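Local coordinates for protein probable N-acetyl-gamma-glutamyl-phosphate reductase, chloroplastic (Arabidopsis thaliana, PDB 1XYG) that probably catalyses the NADPH-dependent reduction of N-acetyl-L-glutamyl 5-phosphate to the 5-semialdehyde in chloroplast arginine biosynthesis, at residues 140-145 and 167-172; 163-168 and 225-230. All coordinates share one frame; numbering follows the deposited sequence.

Contact 1. Residues 140-145 and 167-172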
loop_
_atom_site.group_PDB
_atom_site.type_symbol
_atom_site.label_atom_id
_atom_site.label_comp_id
_atom_site.label_asym_id
_atom_site.label_seq_id
_atom_site.Cartn_x
_atom_site.Cartn_y
_atom_site.Cartn_z
ATOM N N VAL A 140 -6.041 39.981 -9.405
ATOM C CA VAL A 140 -5.743 38.555 -9.458
ATOM C C VAL A 140 -6.749 37.776 -10.297
ATOM O O VAL A 140 -7.952 38.018 -10.223
ATOM C CB VAL A 140 -5.736 37.932 -8.043
ATOM C CG1 VAL A 140 -5.463 36.432 -8.136
ATOM C CG2 VAL A 140 -4.692 38.620 -7.175
ATOM N N VAL A 141 -6.240 36.834 -11.090
ATOM C CA VAL A 141 -7.080 35.980 -11.929
ATOM C C VAL A 141 -6.993 34.526 -11.453
ATOM O O VAL A 141 -5.899 33.999 -11.241
ATOM C CB VAL A 141 -6.647 36.037 -13.415
ATOM C CG1 VAL A 141 -7.448 35.018 -14.236
ATOM C CG2 VAL A 141 -6.854 37.446 -13.968
ATOM N N TYR A 142 -8.150 33.888 -11.285
ATOM C CA TYR A 142 -8.227 32.493 -10.843
ATOM C C TYR A 142 -7.671 31.592 -11.947
ATOM O O TYR A 142 -8.161 31.603 -13.078
ATOM C CB TYR A 142 -9.683 32.128 -10.547
ATOM C CG TYR A 142 -9.879 30.808 -9.830
ATOM C CD1 TYR A 142 -9.329 30.587 -8.565
ATOM C CD2 TYR A 142 -10.646 29.792 -10.401
ATOM C CE1 TYR A 142 -9.547 29.386 -7.883
ATOM C CE2 TYR A 142 -10.869 28.585 -9.729
ATOM C CZ TYR A 142 -10.320 28.393 -8.471
ATOM O OH TYR A 142 -10.563 27.220 -7.791
ATOM N N GLY A 143 -6.658 30.801 -11.604
ATOM C CA GLY A 143 -6.011 29.944 -12.588
ATOM C C GLY A 143 -6.620 28.634 -13.075
ATOM O O GLY A 143 -5.880 27.684 -13.323
ATOM N N LEU A 144 -7.940 28.554 -13.213
ATOM C CA LEU A 144 -8.559 27.323 -13.710
ATOM C C LEU A 144 -8.448 27.465 -15.232
ATOM O O LEU A 144 -9.381 27.907 -15.914
ATOM C CB LEU A 144 -10.025 27.226 -13.254
ATOM C CG LEU A 144 -10.740 25.908 -13.599
ATOM C CD1 LEU A 144 -9.918 24.724 -13.108
ATOM C CD2 LEU A 144 -12.127 25.891 -12.963
ATOM N N THR A 145 -7.282 27.083 -15.742
ATOM C CA THR A 145 -6.938 27.215 -17.153
ATOM C C THR A 145 -8.007 27.034 -18.233
ATOM O O THR A 145 -8.264 27.968 -18.998
ATOM C CB THR A 145 -5.723 26.331 -17.498
ATOM O OG1 THR A 145 -4.824 26.302 -16.378
ATOM C CG2 THR A 145 -4.980 26.924 -18.700
ATOM N N THR A 167 -11.196 19.615 -9.693
ATOM C CA THR A 167 -11.962 18.442 -10.116
ATOM C C THR A 167 -13.464 18.699 -10.125
ATOM O O THR A 167 -14.208 18.016 -10.824
ATOM C CB THR A 167 -11.740 17.229 -9.185
ATOM O OG1 THR A 167 -12.409 17.459 -7.934
ATOM C CG2 THR A 167 -10.253 16.993 -8.941
ATOM N N ILE A 168 -13.908 19.684 -9.350
ATOM C CA ILE A 168 -15.334 19.987 -9.252
ATOM C C ILE A 168 -15.836 21.018 -10.268
ATOM O O ILE A 168 -16.873 20.818 -10.904
ATOM C CB ILE A 168 -15.687 20.474 -7.828
ATOM C CG1 ILE A 168 -15.375 19.371 -6.815
ATOM C CG2 ILE A 168 -17.167 20.842 -7.743
ATOM C CD1 ILE A 168 -15.356 19.858 -5.388
ATOM N N GLN A 169 -15.102 22.114 -10.420
ATOM C CA GLN A 169 -15.514 23.163 -11.339
ATOM C C GLN A 169 -15.424 22.790 -12.813
ATOM O O GLN A 169 -16.266 23.200 -13.600
ATOM C CB GLN A 169 -14.713 24.441 -11.072
ATOM C CG GLN A 169 -14.908 24.962 -9.671
ATOM C CD GLN A 169 -14.033 26.148 -9.378
ATOM O OE1 GLN A 169 -14.306 27.268 -9.833
ATOM N NE2 GLN A 169 -12.957 25.913 -8.626
ATOM N N LEU A 170 -14.414 22.018 -13.199
ATOM C CA LEU A 170 -14.291 21.641 -14.606
ATOM C C LEU A 170 -15.589 21.002 -15.127
ATOM O O LEU A 170 -16.071 21.358 -16.202
ATOM C CB LEU A 170 -13.094 20.703 -14.812
ATOM C CG LEU A 170 -11.737 21.414 -14.837
ATOM C CD1 LEU A 170 -10.615 20.393 -14.944
ATOM C CD2 LEU A 170 -11.700 22.390 -16.003
ATOM N N PRO A 171 -16.164 20.046 -14.375
ATOM C CA PRO A 171 -17.406 19.434 -14.850
ATOM C C PRO A 171 -18.659 20.294 -14.643
ATOM O O PRO A 171 -19.496 20.404 -15.535
ATOM C CB PRO A 171 -17.479 18.134 -14.046
ATOM C CG PRO A 171 -16.767 18.483 -12.782
ATOM C CD PRO A 171 -15.568 19.226 -13.306
ATOM N N LEU A 172 -18.777 20.915 -13.472
ATOM C CA LEU A 172 -19.962 21.702 -13.150
ATOM C C LEU A 172 -20.150 23.058 -13.815
ATOM O O LEU A 172 -21.287 23.445 -14.114
ATOM C CB LEU A 172 -20.072 21.877 -11.634
ATOM C CG LEU A 172 -20.135 20.589 -10.807
ATOM C CD1 LEU A 172 -20.490 20.931 -9.366
ATOM C CD2 LEU A 172 -21.171 19.631 -11.410
#
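Q169 reaches from helix 167-172 to both Y142 and L144, touching them with successive atoms of its side chain. CB, still close to the helix, meets a methyl group: CD2 of L144 packs 3.5 Å from Q169 CB. CG lies beside the backbone N, and the chain runs extended beyond it, carrying the amide to the tyrosine ring. At the amide, OE1 lies 3.7 Å from Y142 CE2 and still borders the leucine, 4.1 Å from L144 CD2. The tip, NE2, donates to Y142 OH over 2.9 Å, with an N-H...O angle of 148°. The hydroxyl lies almost in the amide plane, and NE2 sits at the edge of the phenol ring, whose plane is turned 31° from the amide. Glutamine suits the place: its aliphatic stem packs on leucine while its amide offers an N-H to the phenol.

The contact joins two parts of the fold. Strand 141-142 is the outermost strand, within this chain, of the parallel, Rossmann-type sheet of the NAD-binding part, whereas helix 163-177 starts with C163, the probable active-site cysteine. The chain leaves the strand through an inverse gamma turn centred on L144, which is also the N-cap residue of helix 145-153.

From this turn L144 projects an apolar fork. With CG anti to the backbone N (chi1 -174°), one methyl reaches Q169 and the other, CD1, lies 4.1 Å from L170 CD2. The L170 side chain bends in at its end to make this meeting. Y142 needs length and a polar tip: its hydroxyl, besides receiving the glutamine N-H, is hydrogen-bonded to E227 of helix 224-236.

Contact 2. Residues 163-168 and 225-230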
loop_
_atom_site.group_PDB
_atom_site.type_symbol
_atom_site.label_atom_id
_atom_site.label_comp_id
_atom_site.label_asym_id
_atom_site.label_seq_id
_atom_site.Cartn_x
_atom_site.Cartn_y
_atom_site.Cartn_z
ATOM N N CYS A 163 -6.680 21.733 -5.410
ATOM C CA CYS A 163 -6.873 20.453 -6.075
ATOM C C CYS A 163 -8.348 20.048 -6.196
ATOM O O CYS A 163 -8.870 19.908 -7.308
ATOM C CB CYS A 163 -6.074 19.373 -5.343
ATOM S SG CYS A 163 -6.230 19.440 -3.557
ATOM N N TYR A 164 -9.022 19.862 -5.064
ATOM C CA TYR A 164 -10.433 19.484 -5.083
ATOM C C TYR A 164 -11.285 20.407 -5.954
ATOM O O TYR A 164 -12.052 19.941 -6.798
ATOM C CB TYR A 164 -10.997 19.462 -3.658
ATOM C CG TYR A 164 -10.616 18.242 -2.853
ATOM C CD1 TYR A 164 -10.931 16.957 -3.304
ATOM C CD2 TYR A 164 -10.027 18.373 -1.596
ATOM C CE1 TYR A 164 -10.678 15.829 -2.515
ATOM C CE2 TYR A 164 -9.768 17.255 -0.799
ATOM C CZ TYR A 164 -10.100 15.987 -1.259
ATOM O OH TYR A 164 -9.890 14.896 -0.442
ATOM N N PRO A 165 -11.165 21.735 -5.759
ATOM C CA PRO A 165 -11.942 22.692 -6.550
ATOM C C PRO A 165 -11.778 22.489 -8.057
ATOM O O PRO A 165 -12.724 22.685 -8.820
ATOM C CB PRO A 165 -11.398 24.048 -6.092
ATOM C CG PRO A 165 -11.014 23.793 -4.683
ATOM C CD PRO A 165 -10.312 22.444 -4.792
ATOM N N THR A 166 -10.578 22.106 -8.482
ATOM C CA THR A 166 -10.312 21.882 -9.896
ATOM C C THR A 166 -11.149 20.718 -10.436
ATOM O O THR A 166 -11.744 20.825 -11.504
ATOM C CB THR A 166 -8.806 21.592 -10.142
ATOM O OG1 THR A 166 -8.034 22.761 -9.836
ATOM C CG2 THR A 166 -8.565 21.193 -11.593
ATOM N N THR A 167 -11.196 19.615 -9.693
ATOM C CA THR A 167 -11.962 18.442 -10.116
ATOM C C THR A 167 -13.464 18.699 -10.125
ATOM O O THR A 167 -14.208 18.016 -10.824
ATOM C CB THR A 167 -11.740 17.229 -9.185
ATOM O OG1 THR A 167 -12.409 17.459 -7.934
ATOM C CG2 THR A 167 -10.253 16.993 -8.941
ATOM N N ILE A 168 -13.908 19.684 -9.350
ATOM C CA ILE A 168 -15.334 19.987 -9.252
ATOM C C ILE A 168 -15.836 21.018 -10.268
ATOM O O ILE A 168 -16.873 20.818 -10.904
ATOM C CB ILE A 168 -15.687 20.474 -7.828
ATOM C CG1 ILE A 168 -15.375 19.371 -6.815
ATOM C CG2 ILE A 168 -17.167 20.842 -7.743
ATOM C CD1 ILE A 168 -15.356 19.858 -5.388
ATOM N N VAL A 225 -14.400 24.882 0.452
ATOM C CA VAL A 225 -15.814 25.189 0.262
ATOM C C VAL A 225 -16.060 26.559 -0.377
ATOM O O VAL A 225 -16.693 26.648 -1.431
ATOM C CB VAL A 225 -16.606 25.095 1.598
ATOM C CG1 VAL A 225 -18.017 25.638 1.417
ATOM C CG2 VAL A 225 -16.686 23.647 2.053
ATOM N N PRO A 226 -15.566 27.645 0.245
ATOM C CA PRO A 226 -15.792 28.969 -0.349
ATOM C C PRO A 226 -15.213 29.109 -1.755
ATOM O O PRO A 226 -15.768 29.823 -2.593
ATOM C CB PRO A 226 -15.150 29.924 0.662
ATOM C CG PRO A 226 -14.120 29.073 1.341
ATOM C CD PRO A 226 -14.820 27.759 1.511
ATOM N N GLU A 227 -14.103 28.422 -2.013
ATOM C CA GLU A 227 -13.465 28.472 -3.326
ATOM C C GLU A 227 -14.392 27.808 -4.352
ATOM O O GLU A 227 -14.618 28.323 -5.450
ATOM C CB GLU A 227 -12.124 27.734 -3.291
ATOM C CG GLU A 227 -11.336 27.825 -4.593
ATOM C CD GLU A 227 -10.034 27.059 -4.528
ATOM O OE1 GLU A 227 -9.557 26.809 -3.405
ATOM O OE2 GLU A 227 -9.486 26.717 -5.593
ATOM N N ILE A 228 -14.931 26.657 -3.969
ATOM C CA ILE A 228 -15.834 25.906 -4.827
ATOM C C ILE A 228 -17.098 26.713 -5.122
ATOM O O ILE A 228 -17.501 26.856 -6.277
ATOM C CB ILE A 228 -16.252 24.581 -4.157
ATOM C CG1 ILE A 228 -15.070 23.615 -4.113
ATOM C CG2 ILE A 228 -17.441 23.977 -4.895
ATOM C CD1 ILE A 228 -15.296 22.449 -3.185
ATOM N N GLU A 229 -17.719 27.237 -4.070
ATOM C CA GLU A 229 -18.944 28.010 -4.220
ATOM C C GLU A 229 -18.746 29.304 -5.014
ATOM O O GLU A 229 -19.637 29.720 -5.757
ATOM C CB GLU A 229 -19.551 28.310 -2.841
ATOM C CG GLU A 229 -19.824 27.061 -2.012
ATOM C CD GLU A 229 -20.662 27.344 -0.780
ATOM O OE1 GLU A 229 -20.629 28.497 -0.297
ATOM O OE2 GLU A 229 -21.344 26.412 -0.285
ATOM N N GLN A 230 -17.585 29.934 -4.868
ATOM C CA GLN A 230 -17.303 31.168 -5.604
ATOM C C GLN A 230 -17.369 30.893 -7.106
ATOM O O GLN A 230 -18.059 31.589 -7.849
ATOM C CB GLN A 230 -15.917 31.715 -5.237
ATOM C CG GLN A 230 -15.530 32.965 -6.015
ATOM C CD GLN A 230 -14.165 33.504 -5.628
ATOM O OE1 GLN A 230 -13.991 34.085 -4.556
ATOM N NE2 GLN A 230 -13.186 33.308 -6.500
#
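OE2 of E227 is gripped from two sources, by hydrogen bonds to Y142 OH and to the backbone N of G162, while it rests only 3.3 Å from P165 CB. The other oxygen, OE1, forms a salt bridge with R116. With CG anti to the backbone N (chi1 -176°) and the chain extended beyond it, the glutamate reaches out of helix 225-230 at full length. It crosses the proline at about a right angle, and P165 CG lies over the face of the carboxylate, 3.4 Å from E227 CD.

Proline fits here because it stands in the first turn of helix 163-177, where a residue without an N-H costs the helix no bond, and its compact ring allows close approach. The two helical segments run nearly parallel, crossing at -27° with their axes 9.3 Å apart. Beside the glutamate, I228 CG1 packs 4.1 Å from P165 CG. Further along, its CD1 meets I168 CD1 at 3.4 Å, a tight methyl pair. F244 of strand 243-249 touches both isoleucines, extending this apolar patch toward the mixed sheet.

Putting an alanine in place of E227 would probably leave R116 without its carboxylate mate and the N of G162 without its acceptor, and open a gap over the proline ring. Between the two segments there is only van der Waals packing, carboxylate on proline and methyl on methyl. The polar needs of the buried carboxylate are met by R116, Y142 and G162, which should fix its rotation near C163, probably the catalytic residue.

Overall arrangement
From the N terminus, the chain first reaches 140-145, at the edge of the parallel sheet, then passes through helix 145-153 and strand 157-159 into helix 163-177. There 167-172 closes contact 1 over an interval of 21 residues. Segment 163-168 begins contact 2, whose far side, 225-230, follows only after 56 more residues that include strand 187-193 of the mixed sheet. The two loops therefore interleave rather than nest, sharing T167 and I168. Helix 163-177 packs against both the edge of the parallel sheet and helix 224-236, and the centres of the contacts are about 8 Å apart, joined directly through Y142 and E227.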